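PDB 5T1Q: N-acetylmuramoyl-L-alanine amidase domain-containing protein SAOUHSC_02979 from Staphylococcus aureus, which probably cleaves bacterial cell-wall peptidoglycan as a secreted amidase, this chain being the C-terminal part of the protein with its glucosaminidase-like and CHAP domains. Local coordinates for residues K69-I74 and I80-M85; Q62-I67 and V84-A89; F109-A114 and K187-D192; Q5-D10 and Y133-G138; S49-V54 and Y195-N200. One frame throughout, in Å; residues are numbered along the deposited sequence.

Interaction 1 of 5, residues K69-I74 and I80-M85; sequences KDAHRI and IYASVM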
# COMPACT_ATOMS: atom_id res chain seq x y z
N LYS A 69 19.11 -9.56 -8.92
CA LYS A 69 20.19 -10.54 -9.01
C LYS A 69 20.16 -11.51 -7.84
O LYS A 69 20.21 -12.72 -8.05
CB LYS A 69 21.57 -9.87 -9.11
CG LYS A 69 22.68 -10.89 -9.28
CD LYS A 69 24.06 -10.27 -9.45
CE LYS A 69 25.10 -11.36 -9.52
NZ LYS A 69 26.48 -10.82 -9.52
N ASP A 70 20.09 -10.99 -6.62
CA ASP A 70 20.05 -11.84 -5.43
C ASP A 70 18.78 -12.71 -5.40
O ASP A 70 18.85 -13.88 -5.03
CB ASP A 70 20.22 -11.02 -4.14
CG ASP A 70 21.64 -10.45 -3.97
OD1 ASP A 70 22.60 -11.02 -4.54
OD2 ASP A 70 21.80 -9.45 -3.23
N ALA A 71 17.65 -12.14 -5.83
CA ALA A 71 16.38 -12.89 -5.88
C ALA A 71 16.45 -14.01 -6.92
O ALA A 71 15.93 -15.10 -6.68
CB ALA A 71 15.22 -11.96 -6.19
N HIS A 72 17.09 -13.73 -8.06
CA HIS A 72 17.26 -14.75 -9.10
C HIS A 72 18.07 -15.97 -8.63
O HIS A 72 17.65 -17.10 -8.83
CB HIS A 72 17.94 -14.17 -10.34
CG HIS A 72 18.27 -15.19 -11.37
ND1 HIS A 72 19.52 -15.79 -11.45
CD2 HIS A 72 17.52 -15.78 -12.33
CE1 HIS A 72 19.52 -16.68 -12.42
NE2 HIS A 72 18.32 -16.69 -12.98
N ARG A 73 19.24 -15.71 -8.03
CA ARG A 73 20.13 -16.78 -7.52
C ARG A 73 19.44 -17.55 -6.39
O ARG A 73 19.45 -18.79 -6.37
CB ARG A 73 21.45 -16.18 -7.02
CG ARG A 73 22.54 -17.19 -6.65
CD ARG A 73 23.68 -16.55 -5.86
NE ARG A 73 23.18 -15.91 -4.62
CZ ARG A 73 22.93 -14.60 -4.45
NH1 ARG A 73 23.17 -13.70 -5.42
NH2 ARG A 73 22.46 -14.17 -3.28
N ILE A 74 18.85 -16.82 -5.44
CA ILE A 74 18.11 -17.43 -4.33
C ILE A 74 16.96 -18.31 -4.86
O ILE A 74 16.74 -19.41 -4.35
CB ILE A 74 17.59 -16.37 -3.33
CG1 ILE A 74 18.77 -15.84 -2.50
CG2 ILE A 74 16.55 -16.96 -2.39
CD1 ILE A 74 18.44 -14.68 -1.58
N ILE A 80 12.43 -21.49 -5.25
CA ILE A 80 11.48 -20.40 -5.01
C ILE A 80 11.28 -19.55 -6.27
O ILE A 80 12.23 -19.34 -7.04
CB ILE A 80 11.98 -19.49 -3.85
CG1 ILE A 80 11.99 -20.28 -2.53
CG2 ILE A 80 11.12 -18.23 -3.71
CD1 ILE A 80 12.61 -19.53 -1.36
N TYR A 81 10.05 -19.09 -6.50
CA TYR A 81 9.78 -18.16 -7.61
C TYR A 81 10.36 -16.81 -7.23
O TYR A 81 9.89 -16.18 -6.27
CB TYR A 81 8.28 -17.97 -7.86
CG TYR A 81 7.61 -19.07 -8.64
CD1 TYR A 81 7.63 -19.06 -10.05
CD2 TYR A 81 6.92 -20.08 -8.01
CE1 TYR A 81 7.00 -20.06 -10.78
CE2 TYR A 81 6.29 -21.09 -8.73
CZ TYR A 81 6.33 -21.07 -10.11
OH TYR A 81 5.71 -22.08 -10.81
N ALA A 82 11.37 -16.37 -7.97
CA ALA A 82 11.98 -15.07 -7.74
C ALA A 82 10.92 -13.96 -7.92
O ALA A 82 10.95 -12.93 -7.25
CB ALA A 82 13.14 -14.86 -8.71
N SER A 83 10.00 -14.20 -8.85
CA SER A 83 8.91 -13.26 -9.12
C SER A 83 8.03 -13.03 -7.91
O SER A 83 7.66 -11.90 -7.61
CB SER A 83 8.08 -13.78 -10.29
OG SER A 83 7.74 -15.13 -10.08
N VAL A 84 7.68 -14.11 -7.21
CA VAL A 84 6.87 -14.00 -6.01
C VAL A 84 7.68 -13.27 -4.95
O VAL A 84 7.17 -12.35 -4.31
CB VAL A 84 6.38 -15.39 -5.52
CG1 VAL A 84 5.65 -15.28 -4.19
CG2 VAL A 84 5.47 -16.03 -6.56
N MSE A 85 8.95 -13.63 -4.81
CA MSE A 85 9.83 -13.01 -3.82
C MSE A 85 10.01 -11.52 -4.05
O MSE A 85 9.96 -10.72 -3.11
CB MSE A 85 11.16 -13.76 -3.84
CG MSE A 85 12.20 -13.20 -2.87
SE MSE A 85 13.77 -14.41 -2.88
CE MSE A 85 14.84 -13.52 -1.49

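Interaction 2 of 5, residues Q62-I67 and V84-A89; sequences QFVKSI and VMIAQA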
# COMPACT_ATOMS: atom_id res chain seq x y z
N GLN A 62 13.91 0.92 -9.90
CA GLN A 62 15.25 0.90 -9.30
C GLN A 62 15.34 -0.10 -8.13
O GLN A 62 16.36 -0.75 -7.95
CB GLN A 62 15.67 2.30 -8.87
CG GLN A 62 15.78 3.30 -10.02
CD GLN A 62 16.84 2.91 -11.05
OE1 GLN A 62 17.95 2.48 -10.70
NE2 GLN A 62 16.50 3.06 -12.32
N PHE A 63 14.26 -0.24 -7.36
CA PHE A 63 14.24 -1.21 -6.26
C PHE A 63 14.34 -2.64 -6.81
O PHE A 63 15.03 -3.48 -6.24
CB PHE A 63 12.98 -1.03 -5.42
CG PHE A 63 12.81 -2.05 -4.34
CD1 PHE A 63 13.54 -1.95 -3.16
CD2 PHE A 63 11.92 -3.11 -4.50
CE1 PHE A 63 13.37 -2.90 -2.15
CE2 PHE A 63 11.76 -4.06 -3.50
CZ PHE A 63 12.49 -3.95 -2.32
N VAL A 64 13.66 -2.90 -7.92
CA VAL A 64 13.73 -4.21 -8.56
C VAL A 64 15.18 -4.50 -8.96
O VAL A 64 15.67 -5.61 -8.74
CB VAL A 64 12.79 -4.29 -9.79
CG1 VAL A 64 13.09 -5.53 -10.63
CG2 VAL A 64 11.34 -4.31 -9.35
N LYS A 65 15.87 -3.51 -9.53
CA LYS A 65 17.27 -3.70 -9.95
C LYS A 65 18.22 -3.91 -8.77
O LYS A 65 19.22 -4.60 -8.90
CB LYS A 65 17.78 -2.52 -10.77
CG LYS A 65 17.11 -2.35 -12.12
CD LYS A 65 17.71 -1.12 -12.82
CE LYS A 65 17.05 -0.81 -14.14
NZ LYS A 65 17.68 0.39 -14.79
N SER A 66 17.90 -3.31 -7.62
CA SER A 66 18.74 -3.45 -6.43
C SER A 66 18.72 -4.87 -5.85
O SER A 66 19.63 -5.21 -5.09
CB SER A 66 18.31 -2.48 -5.32
OG SER A 66 17.08 -2.89 -4.73
N ILE A 67 17.70 -5.67 -6.18
CA ILE A 67 17.59 -7.04 -5.64
C ILE A 67 17.28 -8.15 -6.65
O ILE A 67 17.21 -9.32 -6.25
CB ILE A 67 16.52 -7.12 -4.52
CG1 ILE A 67 15.11 -6.85 -5.07
CG2 ILE A 67 16.87 -6.15 -3.39
CD1 ILE A 67 14.02 -7.03 -4.05
N VAL A 84 7.68 -14.11 -7.21
CA VAL A 84 6.87 -14.00 -6.01
C VAL A 84 7.68 -13.27 -4.95
O VAL A 84 7.17 -12.35 -4.31
CB VAL A 84 6.38 -15.39 -5.52
CG1 VAL A 84 5.65 -15.28 -4.19
CG2 VAL A 84 5.47 -16.03 -6.56
N MSE A 85 8.95 -13.63 -4.81
CA MSE A 85 9.83 -13.01 -3.82
C MSE A 85 10.01 -11.52 -4.05
O MSE A 85 9.96 -10.72 -3.11
CB MSE A 85 11.16 -13.76 -3.84
CG MSE A 85 12.20 -13.20 -2.87
SE MSE A 85 13.77 -14.41 -2.88
CE MSE A 85 14.84 -13.52 -1.49
N ILE A 86 10.24 -11.13 -5.31
CA ILE A 86 10.44 -9.72 -5.64
C ILE A 86 9.14 -8.93 -5.44
O ILE A 86 9.16 -7.79 -4.97
CB ILE A 86 10.97 -9.55 -7.08
CG1 ILE A 86 12.36 -10.16 -7.21
CG2 ILE A 86 11.04 -8.07 -7.43
CD1 ILE A 86 12.88 -10.26 -8.62
N ALA A 87 8.02 -9.54 -5.81
CA ALA A 87 6.72 -8.92 -5.67
C ALA A 87 6.39 -8.69 -4.21
O ALA A 87 5.87 -7.63 -3.85
CB ALA A 87 5.65 -9.76 -6.33
N GLN A 88 6.67 -9.69 -3.36
CA GLN A 88 6.44 -9.55 -1.93
C GLN A 88 7.33 -8.45 -1.35
O GLN A 88 6.87 -7.67 -0.51
CB GLN A 88 6.63 -10.88 -1.17
CG GLN A 88 5.45 -11.82 -1.31
CD GLN A 88 5.49 -12.98 -0.32
OE1 GLN A 88 6.08 -14.02 -0.58
NE2 GLN A 88 4.78 -12.82 0.79
N ALA A 89 8.58 -8.38 -1.81
CA ALA A 89 9.49 -7.32 -1.37
C ALA A 89 8.90 -5.95 -1.75
O ALA A 89 8.84 -5.05 -0.90
CB ALA A 89 10.88 -7.48 -1.97

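Interaction 3 of 5, residues F109-A114 and K187-D192; sequences FGIKGA and KTYATD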
# COMPACT_ATOMS: atom_id res chain seq x y z
N PHE A 109 10.56 -7.77 3.66
CA PHE A 109 9.39 -8.62 3.50
C PHE A 109 8.35 -8.53 4.59
O PHE A 109 7.39 -9.31 4.60
CB PHE A 109 9.87 -10.07 3.35
CG PHE A 109 10.77 -10.26 2.18
CD1 PHE A 109 12.12 -10.01 2.29
CD2 PHE A 109 10.26 -10.65 0.96
CE1 PHE A 109 12.96 -10.15 1.20
CE2 PHE A 109 11.09 -10.80 -0.13
CZ PHE A 109 12.44 -10.54 -0.01
N GLY A 110 8.51 -7.58 5.51
CA GLY A 110 7.56 -7.43 6.61
C GLY A 110 7.43 -8.68 7.47
O GLY A 110 6.34 -9.05 7.89
N ILE A 111 8.56 -9.32 7.74
CA ILE A 111 8.58 -10.53 8.55
C ILE A 111 8.61 -10.13 10.02
O ILE A 111 9.50 -9.40 10.44
CB ILE A 111 9.78 -11.44 8.22
CG1 ILE A 111 9.81 -11.74 6.72
CG2 ILE A 111 9.69 -12.75 9.01
CD1 ILE A 111 10.99 -12.59 6.29
N LYS A 112 7.64 -10.63 10.78
CA LYS A 112 7.52 -10.35 12.22
C LYS A 112 8.48 -11.21 13.05
O LYS A 112 8.99 -12.21 12.58
CB LYS A 112 6.08 -10.58 12.69
CG LYS A 112 5.09 -9.54 12.17
CD LYS A 112 3.63 -9.93 12.43
CE LYS A 112 3.31 -10.05 13.91
NZ LYS A 112 1.87 -10.39 14.15
N GLY A 113 8.73 -10.77 14.29
CA GLY A 113 9.61 -11.48 15.23
C GLY A 113 10.93 -10.75 15.46
O GLY A 113 10.98 -9.51 15.49
N ALA A 114 11.99 -11.53 15.62
CA ALA A 114 13.34 -11.00 15.83
C ALA A 114 14.34 -11.83 15.03
O ALA A 114 14.09 -12.99 14.72
CB ALA A 114 13.69 -11.02 17.30
N LYS A 187 -3.66 -16.52 2.77
CA LYS A 187 -4.10 -16.67 4.17
C LYS A 187 -3.02 -17.13 5.14
O LYS A 187 -3.27 -17.27 6.32
CB LYS A 187 -5.34 -17.58 4.23
CG LYS A 187 -6.58 -16.86 3.70
CD LYS A 187 -7.67 -17.77 3.15
CE LYS A 187 -8.70 -16.92 2.40
NZ LYS A 187 -9.75 -17.71 1.70
N THR A 188 -1.80 -17.28 4.64
CA THR A 188 -0.69 -17.75 5.46
C THR A 188 0.36 -16.68 5.74
O THR A 188 1.21 -16.86 6.62
CB THR A 188 0.00 -18.93 4.76
OG1 THR A 188 0.43 -18.52 3.46
CG2 THR A 188 -0.96 -20.10 4.61
N TYR A 189 0.31 -15.56 5.01
CA TYR A 189 1.32 -14.51 5.15
C TYR A 189 0.75 -13.17 5.60
O TYR A 189 1.43 -12.44 6.33
CB TYR A 189 2.02 -14.33 3.81
CG TYR A 189 3.39 -13.72 3.93
CD1 TYR A 189 4.50 -14.53 4.13
CD2 TYR A 189 3.59 -12.34 3.86
CE1 TYR A 189 5.77 -13.99 4.24
CE2 TYR A 189 4.85 -11.79 3.98
CZ TYR A 189 5.94 -12.62 4.16
OH TYR A 189 7.21 -12.10 4.27
N ALA A 190 -0.46 -12.85 5.16
CA ALA A 190 -1.11 -11.57 5.48
C ALA A 190 -2.61 -11.72 5.67
O ALA A 190 -3.22 -12.71 5.25
CB ALA A 190 -0.83 -10.56 4.39
N THR A 191 -3.20 -10.71 6.30
CA THR A 191 -4.65 -10.68 6.53
C THR A 191 -5.38 -10.00 5.37
O THR A 191 -6.59 -10.20 5.17
CB THR A 191 -4.96 -9.94 7.84
OG1 THR A 191 -4.41 -8.62 7.76
CG2 THR A 191 -4.35 -10.66 9.02
N ASP A 192 -4.64 -9.20 4.62
CA ASP A 192 -5.17 -8.47 3.46
C ASP A 192 -5.87 -9.46 2.52
O ASP A 192 -5.21 -10.31 1.93
CB ASP A 192 -4.01 -7.74 2.76
CG ASP A 192 -4.45 -6.85 1.60
OD1 ASP A 192 -5.61 -6.92 1.14
OD2 ASP A 192 -3.60 -6.04 1.15

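Interaction 4 of 5, residues Q5-D10 and Y133-G138; sequences QLPTQD and YSINAG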
# COMPACT_ATOMS: atom_id res chain seq x y z
N GLN A 5 3.19 -14.66 11.55
CA GLN A 5 2.94 -13.59 10.57
C GLN A 5 1.56 -12.95 10.67
O GLN A 5 1.31 -11.91 10.06
CB GLN A 5 3.16 -14.08 9.12
CG GLN A 5 4.59 -14.03 8.66
CD GLN A 5 5.15 -12.62 8.68
OE1 GLN A 5 6.07 -12.33 9.42
NE2 GLN A 5 4.56 -11.72 7.90
N LEU A 6 0.65 -13.57 11.42
CA LEU A 6 -0.70 -13.04 11.56
C LEU A 6 -0.85 -12.43 12.95
O LEU A 6 0.04 -12.61 13.79
CB LEU A 6 -1.73 -14.14 11.30
CG LEU A 6 -1.62 -14.82 9.92
CD1 LEU A 6 -2.62 -15.97 9.84
CD2 LEU A 6 -1.84 -13.84 8.77
N PRO A 7 -1.93 -11.66 13.18
CA PRO A 7 -2.12 -11.08 14.51
C PRO A 7 -2.30 -12.12 15.61
O PRO A 7 -3.06 -13.07 15.44
CB PRO A 7 -3.40 -10.25 14.36
CG PRO A 7 -3.52 -9.96 12.91
CD PRO A 7 -2.90 -11.13 12.21
N THR A 8 -1.59 -11.94 16.71
CA THR A 8 -1.71 -12.82 17.86
C THR A 8 -2.87 -12.33 18.73
O THR A 8 -3.42 -11.25 18.51
CB THR A 8 -0.44 -12.81 18.72
OG1 THR A 8 -0.21 -11.48 19.21
CG2 THR A 8 0.76 -13.27 17.91
N GLN A 9 -3.23 -13.14 19.72
CA GLN A 9 -4.31 -12.81 20.64
C GLN A 9 -4.00 -11.53 21.42
O GLN A 9 -4.88 -10.67 21.59
CB GLN A 9 -4.57 -13.99 21.59
CG GLN A 9 -5.63 -13.77 22.67
CD GLN A 9 -7.03 -13.45 22.14
OE1 GLN A 9 -7.28 -13.47 20.92
NE2 GLN A 9 -7.95 -13.15 23.05
N ASP A 10 -2.75 -11.39 21.86
CA ASP A 10 -2.31 -10.22 22.63
C ASP A 10 -2.29 -8.95 21.76
O ASP A 10 -2.61 -7.85 22.23
CB ASP A 10 -0.93 -10.49 23.25
CG ASP A 10 -0.62 -9.59 24.45
OD1 ASP A 10 -0.89 -8.37 24.39
OD2 ASP A 10 -0.08 -10.10 25.46
N TYR A 133 -7.83 -2.27 10.61
CA TYR A 133 -7.33 -2.01 11.94
C TYR A 133 -5.82 -2.03 11.93
O TYR A 133 -5.20 -2.31 10.91
CB TYR A 133 -7.90 -2.99 12.97
CG TYR A 133 -7.53 -4.43 12.76
CD1 TYR A 133 -8.23 -5.21 11.85
CD2 TYR A 133 -6.51 -5.04 13.50
CE1 TYR A 133 -7.92 -6.55 11.66
CE2 TYR A 133 -6.19 -6.38 13.32
CZ TYR A 133 -6.91 -7.14 12.40
OH TYR A 133 -6.61 -8.47 12.20
N SER A 134 -5.23 -1.70 13.07
CA SER A 134 -3.80 -1.62 13.21
C SER A 134 -3.40 -2.36 14.46
O SER A 134 -4.16 -2.43 15.42
CB SER A 134 -3.41 -0.14 13.35
OG SER A 134 -2.00 0.02 13.43
N ILE A 135 -2.21 -2.94 14.43
CA ILE A 135 -1.62 -3.59 15.60
C ILE A 135 -0.16 -3.17 15.68
O ILE A 135 0.46 -2.87 14.66
CB ILE A 135 -1.70 -5.14 15.58
CG1 ILE A 135 -0.94 -5.73 14.39
CG2 ILE A 135 -3.15 -5.60 15.60
CD1 ILE A 135 -0.81 -7.24 14.44
N ASN A 136 0.36 -3.12 16.90
CA ASN A 136 1.74 -2.78 17.14
C ASN A 136 2.47 -4.11 17.38
O ASN A 136 2.15 -4.83 18.33
CB ASN A 136 1.82 -1.89 18.38
CG ASN A 136 3.22 -1.35 18.62
OD1 ASN A 136 3.81 -1.61 19.65
ND2 ASN A 136 3.75 -0.62 17.65
N ALA A 137 3.42 -4.44 16.51
CA ALA A 137 4.15 -5.70 16.63
C ALA A 137 5.65 -5.57 16.35
O ALA A 137 6.10 -4.63 15.69
CB ALA A 137 3.54 -6.73 15.70
N GLY A 138 6.41 -6.54 16.86
CA GLY A 138 7.85 -6.58 16.68
C GLY A 138 8.21 -7.18 15.34
O GLY A 138 7.71 -8.23 14.97

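Interaction 5 of 5, residues S49-V54 and Y195-N200; sequences SGQFNV and YAKKLN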
# COMPACT_ATOMS: atom_id res chain seq x y z
N SER A 49 -13.65 -11.58 -11.57
CA SER A 49 -12.38 -11.58 -12.32
C SER A 49 -11.63 -10.24 -12.40
O SER A 49 -10.69 -10.11 -13.18
CB SER A 49 -12.60 -12.12 -13.75
OG SER A 49 -13.45 -11.27 -14.50
N GLY A 50 -12.04 -9.25 -11.60
CA GLY A 50 -11.39 -7.94 -11.60
C GLY A 50 -9.95 -7.96 -11.07
O GLY A 50 -9.61 -8.76 -10.20
N GLN A 51 -9.12 -7.06 -11.60
CA GLN A 51 -7.72 -6.95 -11.21
C GLN A 51 -7.42 -5.59 -10.58
O GLN A 51 -8.26 -4.68 -10.58
CB GLN A 51 -6.83 -7.11 -12.45
CG GLN A 51 -7.08 -8.35 -13.31
CD GLN A 51 -6.60 -9.65 -12.69
OE1 GLN A 51 -6.36 -9.74 -11.48
NE2 GLN A 51 -6.46 -10.68 -13.53
N PHE A 52 -6.21 -5.47 -10.04
CA PHE A 52 -5.73 -4.22 -9.48
C PHE A 52 -4.55 -3.74 -10.30
O PHE A 52 -3.80 -4.54 -10.85
CB PHE A 52 -5.31 -4.38 -8.01
CG PHE A 52 -6.47 -4.59 -7.09
CD1 PHE A 52 -7.37 -3.56 -6.85
CD2 PHE A 52 -6.67 -5.81 -6.47
CE1 PHE A 52 -8.46 -3.74 -6.01
CE2 PHE A 52 -7.76 -6.00 -5.63
CZ PHE A 52 -8.66 -4.96 -5.40
N ASN A 53 -4.42 -2.43 -10.41
CA ASN A 53 -3.28 -1.84 -11.08
C ASN A 53 -2.39 -1.27 -10.02
O ASN A 53 -2.86 -0.64 -9.07
CB ASN A 53 -3.70 -0.72 -12.02
CG ASN A 53 -4.31 -1.25 -13.30
OD1 ASN A 53 -4.44 -2.45 -13.50
ND2 ASN A 53 -4.65 -0.34 -14.20
N VAL A 54 -1.09 -1.48 -10.21
CA VAL A 54 -0.08 -0.92 -9.34
C VAL A 54 0.04 0.56 -9.67
O VAL A 54 -0.35 1.01 -10.77
CB VAL A 54 1.31 -1.59 -9.57
CG1 VAL A 54 1.21 -3.10 -9.52
CG2 VAL A 54 1.93 -1.15 -10.90
N TYR A 195 -4.49 -9.90 -1.08
CA TYR A 195 -3.05 -10.13 -1.16
C TYR A 195 -2.60 -10.78 -2.49
O TYR A 195 -1.71 -10.25 -3.17
CB TYR A 195 -2.56 -10.95 0.04
CG TYR A 195 -1.08 -10.79 0.33
CD1 TYR A 195 -0.59 -9.60 0.87
CD2 TYR A 195 -0.18 -11.83 0.13
CE1 TYR A 195 0.76 -9.44 1.16
CE2 TYR A 195 1.17 -11.68 0.41
CZ TYR A 195 1.64 -10.49 0.93
OH TYR A 195 2.99 -10.35 1.22
N ALA A 196 -3.26 -11.88 -2.88
CA ALA A 196 -2.89 -12.59 -4.11
C ALA A 196 -3.06 -11.73 -5.35
O ALA A 196 -2.15 -11.66 -6.19
CB ALA A 196 -3.71 -13.88 -4.26
N LYS A 197 -4.20 -11.06 -5.48
CA LYS A 197 -4.44 -10.20 -6.64
C LYS A 197 -3.43 -9.04 -6.71
O LYS A 197 -3.06 -8.61 -7.79
CB LYS A 197 -5.89 -9.71 -6.71
CG LYS A 197 -6.88 -10.83 -7.02
CD LYS A 197 -8.13 -10.34 -7.74
CE LYS A 197 -8.91 -9.27 -6.97
NZ LYS A 197 -9.54 -9.79 -5.73
N LYS A 198 -3.00 -8.56 -5.55
CA LYS A 198 -1.98 -7.51 -5.50
C LYS A 198 -0.64 -8.04 -6.00
O LYS A 198 0.01 -7.39 -6.82
CB LYS A 198 -1.85 -6.94 -4.09
CG LYS A 198 -3.01 -6.04 -3.69
CD LYS A 198 -2.84 -5.55 -2.26
CE LYS A 198 -3.92 -4.56 -1.87
NZ LYS A 198 -3.65 -4.00 -0.53
N LEU A 199 -0.21 -9.21 -5.52
CA LEU A 199 1.05 -9.79 -5.97
C LEU A 199 1.03 -10.05 -7.47
O LEU A 199 1.98 -9.73 -8.17
CB LEU A 199 1.40 -11.07 -5.21
CG LEU A 199 1.73 -10.96 -3.72
CD1 LEU A 199 2.08 -12.33 -3.17
CD2 LEU A 199 2.89 -10.00 -3.47
N ASN A 200 -0.07 -10.62 -7.96
CA ASN A 200 -0.23 -10.91 -9.38
C ASN A 200 -0.10 -9.64 -10.20
O ASN A 200 0.59 -9.63 -11.21
CB ASN A 200 -1.57 -11.62 -9.65
CG ASN A 200 -1.65 -13.00 -8.99
OD1 ASN A 200 -0.62 -13.60 -8.64
ND2 ASN A 200 -2.86 -13.51 -8.82
O HOH W 1 -4.76 -8.08 -9.84

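Interaction 1 of 5, residues K69-I74 and I80-M85
A71 and A82 bring the backbones of helices 58-78 and 82-93 together, their CA atoms 5.3 Å apart on either side of the short connection that joins the two. These are two consecutive helices linked by a short turn, in the helical glucosaminidase-like, lysozyme-clan part of the chain. Small side chains allow the close approach: A82 CB rests 3.5 Å from A71 O, and the two CB atoms are 4.4 Å apart. Y81 takes the N-cap position of the second helix. One turn further, the selenomethionine at M85 reaches back across the junction. With CG anti to the backbone N (chi1 179°) and the rest of the chain extended, it meets I74 at about a right angle, and L149 and Y152 of helix 145-158 also touch it. Within helix 58-78, R73 NH1 forms a salt bridge with D70 OD1, while H72 NE2 hydrogen-bonds to D213 O. The I74 side chain takes M85 with two branches, CG2 lying 3.8 Å from SE and CD1 3.8 Å from CE.

Interaction 2 of 5, residues Q62-I67 and V84-A89
F63, V64 and I67 pack against I86 and A89 in a buried, wholly apolar helix-helix contact within the glucosaminidase-like part of the chain. Helices 58-78 and 82-93 are consecutive, and here their short segments run more nearly antiparallel than parallel, at 131°, with the axes 10.7 Å apart at closest approach. A89 is the focus. Its methyl lies near the plane of the F63 ring, at the ring's edge, with CB 3.8 Å from F63 CE2. The same CB is 3.8 Å from I67 CD1, so a phenyl edge and a branched aliphatic end share one small methyl group. I67 reaches it with CG1 held between its backbone N and carbonyl carbon (chi1 66°). V64 CG2 meets I86 CG2 at 4.2 Å, longer than the two contacts to A89. F109 covers A89 from a loop, F211 touches I86, and I90 and S93 continue the surface that F63 meets. S66 turns its hydroxyl back onto its own helix, where S66 OG donates to F63 O (2.6 Å) from a position 21° off the carbonyl plane. No hydrogen bond crosses between the two segments. The pairing therefore depends on the fit of methyl groups and a ring edge and on their exclusion from water, rather than on directional bonds.

Interaction 3 of 5, residues F109-A114 and K187-D192
Y189 spans the gap to F109 and I111 with its whole length, since the nearest CA atoms, those of Y189 and I111, are 9.0 Å apart. Its CB starts the ring on this course with CG on the far side from the backbone N (chi1 -156°). Q88 NE2 sits over one face of the ring, 3.3 Å from Y189 CD2, and the Y195 hydroxyl lies on that same side, off the plane near CD2. Further out, CE2 and CZ are each 3.6 Å from F109 O, which sits near the plane of the ring at its edge. The tip makes the one hydrogen bond between the segments: Y189 OH donates to F109 O at 2.8 Å. The C=O...donor angle is 132°, and the hydroxyl is tilted 33° from the carbonyl plane. Because the acceptor is near the ring plane, the hydroxyl hydrogen can point to it without turning far out of conjugation with the ring. Two aliphatic carbons, F109 CB at 3.5 Å and I111 CG1 at 3.6 Å, pack against Y189 OH. A buried carbonyl and a buried phenol thus satisfy each other between two loops. Around them, E92 of helix 82-93 and Y152 of helix 145-158 touch the tyrosine, F109 packs on M85, A89, S148 and L149 of those two helices, and I111 pairs through its backbone with R140 of strand 131-140.

Interaction 4 of 5, residues Q5-D10 and Y133-G138
P7 makes the apolar contact with Y133 and I135, pushing its pyrrolidine ring against two side chains that project from the same face of strand 131-140. P7 CB is 4.0 Å from I135 CD1, the two side chains meeting at about a right angle. I135 holds CG1 between its backbone N and carbonyl carbon (chi1 61°), with its CG2 set in the plane of the Y133 ring at the edge. P7 CG also comes to the edge of that ring, 3.5 Å from Y133 OH, as a van der Waals contact with the phenolic end. K15 adds a cation-pi interaction with the tyrosine. The polar interactions lie around this apolar patch rather than across it. T8 is the N-cap of helix 9-13: its side chain caps a backbone N in the first turn, and its own backbone N is hydrogen-bonded to E11 OE2, an arrangement consistent with a capping box. Q5 bonds through OE1 to K112 N and through NE2 to G110 O, while L6 O receives K112 NZ. The N-terminal segment lies along the two-stranded antiparallel beta hairpin 119-128/131-140, with E126 touching P7, Y133 and I135, and T124 touching I135; such a hairpin beside a helical core is consistent with the beta lobe of related glucosaminidases.

Interaction 5 of 5, residues S49-V54 and Y195-N200
G50 opens the contact by resting its carbonyl against the alkyl chain of K197: G50 O is 3.3 Å from both K197 CD and K197 CE, close polar-apolar packing. Q51 follows, its side chain bent at chi2 and crossing K197 at about a right angle. Its amide oxygen accepts a hydrogen bond from a water that bridges to the helix, donating also to K197 O at 2.7 Å. The same water accepts from F52 N. This single molecule joins the Q51 side chain and the F52 backbone to a carbonyl of the helix, in the absence of a direct hydrogen bond between the segments. F52 then lays its ring obliquely beside K197, with CE2 3.7 Å from K197 CE and CD2 4.0 Å from K197 CB. The lysine can pass both G50 and the ring because its chain bends at chi3 (-59°) and again at chi4 (-68°). F52 O continues the attachment to helix 195-205 through S201 OG. Beyond it, N53 pairs through its backbone with E38, and V54 N is held by Y229 OH. Strand 52-54 is an outermost strand of the mixed sheet, antiparallel to 37-39, and the contact sets that edge against helix 195-205 of the glucosaminidase-like part, whereas most other strands of the sheet belong to the CHAP region.

Overall arrangement
Interactions 1 and 2 are successive parts of one helix pair, their centres 8 Å apart, sharing V84 and M85 and touching where A71 CB meets I86 CG1 at 3.5 Å. Interaction 3 joins them through F109, whose CE2 is 3.8 Å from A89 CB. It also meets interaction 4, 10 Å away between centres, where G113 N and G138 O lie 2.8 Å apart, probably hydrogen-bonded. Interaction 5 is tied to interaction 3 by the salt bridge from K198 NZ to D192 OD2 (2.6 Å), and to interaction 2 by a probable hydrogen bond between Q88 NE2 and Y195 OH. The sodium-binding residues H276, N279, N280 and E302 belong to none of these contacts.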